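Side-chain contact in type 2A phosphatase-associated protein 42 (Saccharomyces cerevisiae, PDB 2V0P), which binds and regulates type 2A-like phosphatase catalytic subunits and takes part in TOR signalling, inhibiting the phosphatase SIT4: residues N173-I176 against S177-H181. Numbering follows the deposited sequence.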
# COMPACT_ATOMS: atom_id res chain seq x y z
N ASN A 173 5.46 -20.11 8.86
CA ASN A 173 5.33 -19.34 10.07
C ASN A 173 4.43 -20.02 11.09
O ASN A 173 4.77 -20.12 12.26
CB ASN A 173 4.73 -17.99 9.70
CG ASN A 173 5.24 -16.87 10.53
OD1 ASN A 173 6.07 -17.04 11.40
ND2 ASN A 173 4.76 -15.68 10.24
N LYS A 174 3.27 -20.49 10.64
CA LYS A 174 2.34 -21.25 11.45
C LYS A 174 2.97 -22.54 11.97
O LYS A 174 2.81 -22.89 13.12
CB LYS A 174 1.09 -21.58 10.64
CG LYS A 174 -0.04 -22.20 11.42
CD LYS A 174 -1.32 -22.24 10.59
CE LYS A 174 -2.17 -23.46 10.93
NZ LYS A 174 -1.56 -24.73 10.43
N GLU A 175 3.69 -23.24 11.11
CA GLU A 175 4.31 -24.50 11.48
C GLU A 175 5.27 -24.26 12.68
O GLU A 175 5.13 -24.87 13.72
CB GLU A 175 5.04 -25.06 10.28
CG GLU A 175 5.55 -26.46 10.45
CD GLU A 175 6.47 -26.89 9.31
OE1 GLU A 175 6.69 -26.08 8.37
OE2 GLU A 175 6.98 -28.03 9.36
N ILE A 176 6.20 -23.33 12.49
CA ILE A 176 7.26 -23.03 13.48
C ILE A 176 6.63 -22.42 14.72
O ILE A 176 7.01 -22.80 15.84
CB ILE A 176 8.36 -22.18 12.85
CG1 ILE A 176 9.05 -23.00 11.77
CG2 ILE A 176 9.31 -21.58 13.87
CD1 ILE A 176 9.41 -24.37 12.18
N SER A 177 5.62 -21.58 14.55
CA SER A 177 4.89 -21.11 15.73
C SER A 177 4.32 -22.24 16.60
O SER A 177 4.47 -22.22 17.82
CB SER A 177 3.80 -20.10 15.39
OG SER A 177 4.38 -18.96 14.86
N THR A 178 3.67 -23.22 15.97
CA THR A 178 3.12 -24.35 16.68
C THR A 178 4.22 -25.17 17.34
O THR A 178 4.07 -25.55 18.48
CB THR A 178 2.25 -25.25 15.77
OG1 THR A 178 1.27 -24.44 15.13
CG2 THR A 178 1.54 -26.32 16.56
N LYS A 179 5.31 -25.44 16.64
CA LYS A 179 6.44 -26.15 17.24
C LYS A 179 7.00 -25.38 18.45
O LYS A 179 7.24 -25.97 19.51
CB LYS A 179 7.53 -26.46 16.21
CG LYS A 179 7.21 -27.64 15.32
CD LYS A 179 7.99 -27.61 13.99
CE LYS A 179 9.47 -27.99 14.16
NZ LYS A 179 10.21 -28.06 12.86
N LEU A 180 7.13 -24.07 18.31
CA LEU A 180 7.56 -23.20 19.43
C LEU A 180 6.58 -23.24 20.61
O LEU A 180 6.96 -23.37 21.77
CB LEU A 180 7.76 -21.78 18.93
CG LEU A 180 8.08 -20.69 19.96
CD1 LEU A 180 9.25 -21.11 20.82
CD2 LEU A 180 8.36 -19.43 19.28
N HIS A 181 5.30 -23.15 20.29
CA HIS A 181 4.24 -23.24 21.27
C HIS A 181 4.33 -24.56 22.06
O HIS A 181 4.38 -24.52 23.29
CB HIS A 181 2.88 -23.08 20.55
CG HIS A 181 1.72 -22.87 21.46
ND1 HIS A 181 1.79 -22.10 22.60
CD2 HIS A 181 0.44 -23.31 21.39
CE1 HIS A 181 0.62 -22.09 23.20
NE2 HIS A 181 -0.22 -22.81 22.48
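Ser177 folds its hydroxyl back over the preceding turn of helix 156-186 and donates a hydrogen bond from OG to the carbonyl O of Asn173, 2.9 Å away. That oxygen also accepts one from the amide N of Ser177, and the two donors reach it from opposite faces of the carbonyl plane, OG standing 37° out of it. The first torsion makes this possible: OG lies anti to the carbonyl carbon of Ser177 (chi1 -63°), beside its own backbone N. Thr178 repeats the arrangement one residue on, with OG1 3.0 Å from Lys174 O and its amide N on the other face. An alanine in place of Ser177 would probably cost Asn173 O its second donor, leaving the backbone amide bond in place. Farther round the helix, Lys179 bends at chi3 (75°) and crosses the ethyl branch of Ile176, bringing NZ within 3.8 Å of CD1. The ammonium NZ of Lys179 stays 4.8 Å from Glu175 OE2, too far for a salt bridge, while OE1 of the same carboxylate forms one with Arg172. Helix 199-231 packs alongside, with His210 touching Ser177 and Met206 touching Lys179. In this N-terminal, TPR-like domain, the two hydroxyls thus satisfy their hydrogen-bonding capacity as donors within their own helix, and the attraction between Lys179 and Glu175 is probably only a longer-range one.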